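Uncharacterized protein (Parabacteroides merdae ATCC 43184, PDB 5BMT) is of unknown function but belongs to a bacterial lipoprotein family and joins an N-terminal OB-type barrel to a larger beta region, probably immunoglobulin-like. Local coordinates at residues T24-L29 and V51-T56; L111-N116 and S230-E235. All blocks are in the same frame, centred on the assembly; numbering follows the deposited sequence.

Contact 1: T24-L29 and V51-T56; sequences TLIYPL and VLANFT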
loop_
_atom_site.group_PDB
_atom_site.type_symbol
_atom_site.label_atom_id
_atom_site.label_comp_id
_atom_site.label_asym_id
_atom_site.label_seq_id
_atom_site.Cartn_x
_atom_site.Cartn_y
_atom_site.Cartn_z
ATOM N N THR A 24 4.331 -10.281 -18.577
ATOM C CA THR A 24 4.033 -10.042 -17.165
ATOM C C THR A 24 5.298 -9.566 -16.466
ATOM O O THR A 24 6.314 -10.291 -16.455
ATOM C CB THR A 24 3.505 -11.315 -16.476
ATOM O OG1 THR A 24 2.257 -11.655 -17.096
ATOM C CG2 THR A 24 3.301 -11.126 -14.955
ATOM N N LEU A 25 5.221 -8.376 -15.887
ATOM C CA LEU A 25 6.319 -7.761 -15.134
ATOM C C LEU A 25 5.900 -7.498 -13.713
ATOM O O LEU A 25 4.711 -7.561 -13.354
ATOM C CB LEU A 25 6.667 -6.393 -15.794
ATOM C CG LEU A 25 7.105 -6.394 -17.272
ATOM C CD1 LEU A 25 7.422 -4.979 -17.744
ATOM C CD2 LEU A 25 8.330 -7.272 -17.482
ATOM N N ILE A 26 6.908 -7.209 -12.873
ATOM C CA ILE A 26 6.626 -6.715 -11.537
ATOM C C ILE A 26 7.163 -5.282 -11.489
ATOM O O ILE A 26 8.226 -4.963 -12.067
ATOM C CB ILE A 26 7.091 -7.593 -10.371
ATOM C CG1 ILE A 26 8.602 -7.704 -10.323
ATOM C CG2 ILE A 26 6.390 -8.996 -10.471
ATOM C CD1 ILE A 26 9.133 -8.325 -8.963
ATOM N N TYR A 27 6.380 -4.407 -10.844
ATOM C CA TYR A 27 6.683 -2.981 -10.737
ATOM C C TYR A 27 6.960 -2.665 -9.280
ATOM O O TYR A 27 6.025 -2.419 -8.505
ATOM C CB TYR A 27 5.489 -2.167 -11.270
ATOM C CG TYR A 27 5.297 -2.349 -12.761
ATOM C CD1 TYR A 27 4.608 -3.453 -13.269
ATOM C CD2 TYR A 27 5.772 -1.404 -13.660
ATOM C CE1 TYR A 27 4.438 -3.626 -14.640
ATOM C CE2 TYR A 27 5.543 -1.532 -15.034
ATOM C CZ TYR A 27 4.874 -2.645 -15.512
ATOM O OH TYR A 27 4.702 -2.792 -16.878
ATOM N N PRO A 28 8.234 -2.753 -8.848
ATOM C CA PRO A 28 8.526 -2.548 -7.415
ATOM C C PRO A 28 8.572 -1.084 -7.051
ATOM O O PRO A 28 9.031 -0.249 -7.845
ATOM C CB PRO A 28 9.913 -3.186 -7.224
ATOM C CG PRO A 28 10.194 -3.953 -8.554
ATOM C CD PRO A 28 9.445 -3.155 -9.594
ATOM N N LEU A 29 8.143 -0.773 -5.817
ATOM C CA LEU A 29 8.278 0.599 -5.323
ATOM C C LEU A 29 9.784 0.975 -5.271
ATOM O O LEU A 29 10.584 0.217 -4.727
ATOM C CB LEU A 29 7.684 0.659 -3.903
ATOM C CG LEU A 29 7.748 2.022 -3.198
ATOM C CD1 LEU A 29 6.909 3.078 -3.951
ATOM C CD2 LEU A 29 7.311 1.892 -1.739
ATOM N N VAL A 51 2.476 -7.653 -4.113
ATOM C CA VAL A 51 3.254 -8.681 -3.424
ATOM C C VAL A 51 4.447 -8.032 -2.762
ATOM O O VAL A 51 4.806 -6.900 -3.113
ATOM C CB VAL A 51 3.748 -9.788 -4.430
ATOM C CG1 VAL A 51 2.571 -10.524 -5.088
ATOM C CG2 VAL A 51 4.704 -9.204 -5.495
ATOM N N LEU A 52 5.071 -8.747 -1.820
ATOM C CA LEU A 52 6.392 -8.393 -1.332
ATOM C C LEU A 52 7.355 -9.257 -2.135
ATOM O O LEU A 52 7.308 -10.495 -2.044
ATOM C CB LEU A 52 6.539 -8.630 0.185
ATOM C CG LEU A 52 7.948 -8.332 0.726
ATOM C CD1 LEU A 52 8.345 -6.885 0.491
ATOM C CD2 LEU A 52 8.026 -8.661 2.216
ATOM N N ALA A 53 8.182 -8.630 -2.969
ATOM C CA ALA A 53 9.091 -9.404 -3.802
ATOM C C ALA A 53 10.506 -9.289 -3.348
ATOM O O ALA A 53 10.915 -8.222 -2.917
ATOM C CB ALA A 53 8.994 -8.894 -5.227
ATOM N N ASN A 54 11.264 -10.387 -3.483
ATOM C CA ASN A 54 12.696 -10.353 -3.217
ATOM C C ASN A 54 13.366 -10.681 -4.545
ATOM O O ASN A 54 12.947 -11.602 -5.245
ATOM C CB ASN A 54 13.123 -11.268 -2.062
ATOM C CG ASN A 54 12.996 -12.734 -2.347
ATOM O OD1 ASN A 54 13.970 -13.408 -2.701
ATOM N ND2 ASN A 54 11.794 -13.251 -2.210
ATOM N N PHE A 55 14.307 -9.818 -4.968
ATOM C CA PHE A 55 14.870 -10.032 -6.285
ATOM C C PHE A 55 16.309 -9.583 -6.391
ATOM O O PHE A 55 16.792 -8.787 -5.575
ATOM C CB PHE A 55 14.030 -9.231 -7.320
ATOM C CG PHE A 55 13.798 -7.773 -6.978
ATOM C CD1 PHE A 55 14.723 -6.792 -7.350
ATOM C CD2 PHE A 55 12.661 -7.379 -6.277
ATOM C CE1 PHE A 55 14.481 -5.443 -7.050
ATOM C CE2 PHE A 55 12.459 -6.046 -5.935
ATOM C CZ PHE A 55 13.360 -5.090 -6.339
ATOM N N THR A 56 16.965 -10.066 -7.446
ATOM C CA THR A 56 18.331 -9.694 -7.788
ATOM C C THR A 56 18.427 -9.525 -9.296
ATOM O O THR A 56 17.853 -10.326 -10.048
ATOM C CB THR A 56 19.325 -10.739 -7.277
ATOM O OG1 THR A 56 19.032 -11.052 -5.915
ATOM C CG2 THR A 56 20.767 -10.289 -7.414
#

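Contact 2: L111-N116 and S230-E235; sequences LLFSNN and SQFSIE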
loop_
_atom_site.group_PDB
_atom_site.type_symbol
_atom_site.label_atom_id
_atom_site.label_comp_id
_atom_site.label_asym_id
_atom_site.label_seq_id
_atom_site.Cartn_x
_atom_site.Cartn_y
_atom_site.Cartn_z
ATOM N N LEU A 111 1.861 5.018 -2.224
ATOM C CA LEU A 111 1.149 4.759 -3.460
ATOM C C LEU A 111 2.117 4.153 -4.457
ATOM O O LEU A 111 3.161 4.760 -4.766
ATOM C CB LEU A 111 0.521 6.051 -4.023
ATOM C CG LEU A 111 -0.338 5.847 -5.304
ATOM C CD1 LEU A 111 -1.577 5.001 -5.007
ATOM C CD2 LEU A 111 -0.794 7.201 -5.878
ATOM N N LEU A 112 1.762 2.971 -4.956
ATOM C CA LEU A 112 2.537 2.272 -5.989
ATOM C C LEU A 112 1.867 2.426 -7.336
ATOM O O LEU A 112 0.627 2.387 -7.426
ATOM C CB LEU A 112 2.634 0.781 -5.668
ATOM C CG LEU A 112 3.775 0.375 -4.695
ATOM C CD1 LEU A 112 3.499 0.891 -3.264
ATOM C CD2 LEU A 112 3.947 -1.159 -4.690
ATOM N N PHE A 113 2.697 2.525 -8.382
ATOM C CA PHE A 113 2.249 2.656 -9.773
ATOM C C PHE A 113 2.707 1.500 -10.627
ATOM O O PHE A 113 3.824 1.029 -10.461
ATOM C CB PHE A 113 2.861 3.950 -10.386
ATOM C CG PHE A 113 2.434 5.235 -9.729
ATOM C CD1 PHE A 113 2.961 5.623 -8.498
ATOM C CD2 PHE A 113 1.490 6.051 -10.330
ATOM C CE1 PHE A 113 2.523 6.804 -7.871
ATOM C CE2 PHE A 113 1.099 7.260 -9.735
ATOM C CZ PHE A 113 1.604 7.620 -8.507
ATOM N N SER A 114 1.888 1.090 -11.595
ATOM C CA SER A 114 2.304 0.103 -12.586
ATOM C C SER A 114 1.816 0.601 -13.937
ATOM O O SER A 114 1.268 1.706 -14.036
ATOM C CB SER A 114 1.778 -1.293 -12.254
ATOM O OG SER A 114 0.370 -1.408 -12.417
ATOM N N ASN A 115 1.920 -0.222 -14.963
ATOM C CA ASN A 115 1.473 0.227 -16.263
ATOM C C ASN A 115 -0.028 0.542 -16.257
ATOM O O ASN A 115 -0.441 1.565 -16.809
ATOM C CB ASN A 115 1.796 -0.894 -17.261
ATOM C CG ASN A 115 1.554 -0.513 -18.693
ATOM O OD1 ASN A 115 1.669 0.661 -19.060
ATOM N ND2 ASN A 115 1.174 -1.488 -19.507
ATOM N N ASN A 116 -0.844 -0.324 -15.614
ATOM C CA ASN A 116 -2.300 -0.226 -15.669
ATOM C C ASN A 116 -2.993 0.027 -14.337
ATOM O O ASN A 116 -4.216 0.206 -14.331
ATOM C CB ASN A 116 -2.868 -1.535 -16.232
ATOM C CG ASN A 116 -2.385 -1.788 -17.641
ATOM O OD1 ASN A 116 -2.691 -1.006 -18.548
ATOM N ND2 ASN A 116 -1.537 -2.822 -17.812
ATOM N N SER A 230 3.164 10.714 3.416
ATOM C CA SER A 230 3.552 10.004 2.200
ATOM C C SER A 230 3.266 10.907 1.021
ATOM O O SER A 230 2.334 11.712 1.085
ATOM C CB SER A 230 2.772 8.701 2.074
ATOM O OG SER A 230 2.787 7.938 3.265
ATOM N N GLN A 231 4.085 10.846 -0.019
ATOM C CA GLN A 231 3.874 11.757 -1.151
ATOM C C GLN A 231 4.006 11.041 -2.454
ATOM O O GLN A 231 4.738 10.044 -2.559
ATOM C CB GLN A 231 4.922 12.889 -1.119
ATOM C CG GLN A 231 4.772 13.778 0.109
ATOM C CD GLN A 231 5.819 14.862 0.182
ATOM O OE1 GLN A 231 7.003 14.645 -0.103
ATOM N NE2 GLN A 231 5.391 16.033 0.612
ATOM N N PHE A 232 3.327 11.567 -3.466
ATOM C CA PHE A 232 3.475 11.032 -4.815
ATOM C C PHE A 232 3.376 12.154 -5.823
ATOM O O PHE A 232 2.742 13.185 -5.581
ATOM C CB PHE A 232 2.493 9.894 -5.141
ATOM C CG PHE A 232 1.026 10.222 -4.973
ATOM C CD1 PHE A 232 0.295 10.758 -6.026
ATOM C CD2 PHE A 232 0.366 9.935 -3.781
ATOM C CE1 PHE A 232 -1.061 11.022 -5.884
ATOM C CE2 PHE A 232 -0.994 10.200 -3.645
ATOM C CZ PHE A 232 -1.702 10.723 -4.705
ATOM N N SER A 233 4.026 11.956 -6.964
ATOM C CA SER A 233 4.000 12.952 -8.020
ATOM C C SER A 233 2.705 12.839 -8.820
ATOM O O SER A 233 2.223 11.725 -9.059
ATOM C CB SER A 233 5.202 12.748 -8.950
ATOM O OG SER A 233 5.143 13.640 -10.056
ATOM N N ILE A 234 2.190 13.989 -9.288
ATOM C CA ILE A 234 1.006 14.020 -10.166
ATOM C C ILE A 234 1.391 14.590 -11.549
ATOM O O ILE A 234 0.520 14.936 -12.347
ATOM C CB ILE A 234 -0.216 14.714 -9.537
ATOM C CG1 ILE A 234 0.145 16.125 -9.001
ATOM C CG2 ILE A 234 -0.799 13.815 -8.424
ATOM C CD1 ILE A 234 -1.029 17.019 -8.685
ATOM N N GLU A 235 2.709 14.644 -11.828
ATOM C CA GLU A 235 3.224 15.032 -13.148
ATOM C C GLU A 235 3.253 13.776 -14.010
ATOM O O GLU A 235 3.540 12.680 -13.509
ATOM C CB GLU A 235 4.621 15.658 -13.046
ATOM C CG GLU A 235 4.689 16.948 -12.260
ATOM C CD GLU A 235 6.052 17.607 -12.324
ATOM O OE1 GLU A 235 6.961 17.165 -11.586
ATOM O OE2 GLU A 235 6.218 18.549 -13.131
HETATM O O HOH W 1 3.050 7.657 -1.696
#

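Contact 1: T24-L29 and V51-T56
F55 and A53 meet I26 and P28 in a buried apolar interior, and side chains alone bridge the two segments. The nearest CA atoms, those of P28 and A53, are 7.8 Å apart, beyond the spacing of strands that share backbone hydrogen bonds. The aromatic side chain makes the longer reach. From CB of F55 the chain turns between its own backbone N and carbonyl carbon (chi1 51°), which sends the ring outward from its strand toward P28, with one flank beside A53. CB and CG serve as the stem and meet nothing on 24-29. On the flank nearer A53, CD2 lies 4.1 Å from A53 CB, a neighbour in the same strand. Farther out, CE2 shares the contact with CB and CG of P28, and at the tip F55 CZ comes to 4.0 Å from P28 CG. The proline ring therefore lies obliquely against the CE2-CZ side of the phenyl group. CD1 and CE1 lie on the flank turned from the proline. The second link is a single methyl-to-methyl touch, I26 CD1 to A53 CB at 3.8 Å. Chi2 of I26 is nearly extended (167°), carrying CD1 beyond CG1 to the small alanine, while CG2 branches off beside the backbone N. L34 touches I26, P28 and F55, and the Y31 ring meets that of F55 with planes inclined at about 60°, so the apolar cluster continues beyond both segments. Strand 10-18 lies between 24-28 and 50-57 in the sheet and pairs with each, while the backbone of I26 also bonds to L34 of strand 34-35. With 34-35 running parallel to 73-79, these pairings close the five-stranded circuit characteristic of an OB-fold barrel, and the contact spans its hydrophobic interior.

Contact 2: L111-N116 and S230-E235
L111 sets a methyl group over one face of the F232 ring: CD2 stands 3.5 Å from the ring centroid and only 5° off the normal, a well-centred CH-pi contact. All six ring carbons lie at similar distances from that methyl, and L111 CB also approaches F232 CD2, at 3.9 Å. CG of L111 is anti to the backbone N (chi1 -176°), which sends the isobutyl group out to the phenyl face. V204 touches F232 and Y189 of helix 186-198 touches L111, adding to this buried side. Replacing F232 by alanine removes the ring, which would probably open a gap beneath the L111 methyl and leave it without its aromatic partner. The short strands 111-113 and 230-233 run in roughly the same direction, at 29°, with axes 8.3 Å apart. They meet through side chains, each hydrogen-bonded to a different neighbour strand, 118-126 or 203-214, as where layers pack in a beta sandwich; the region is consistent with an immunoglobulin-like fold. Packing is looser around F113, which is solvent-exposed. Its ring presents an edge to the F232 stem, CE1 lying 4.1 Å from CB, and the two side chains cross at about a right angle. At the other end a water spans the backbones, accepting from L111 N and donating to Q231 O. Past F232 the strand ends in an ST turn, where S233 OG accepts from E235 N at 3.2 Å.

The centres of contact 1 and contact 2 lie 16 Å apart, and the two follow one another along the chain. Alternation along 24-29 joins them: I26 and P28 serve the barrel interior, while Y27 and, just past the strand, L29 pack against 111-116. Y27 packs along this segment, its CB 3.7 Å from F113 O and its OH 3.5 Å from N115 CB. Beside it L29 CB meets L112 CG at 4.0 Å; L112 also touches Y13 and I15 of strand 10-18. Polar bonds to that strand, from S114 OG to D17 and from N115 ND2 to Y18 O, hold the turn after 111-113 against the barrel wall. Segment 111-116 is thus shared between the domain interface and contact 2.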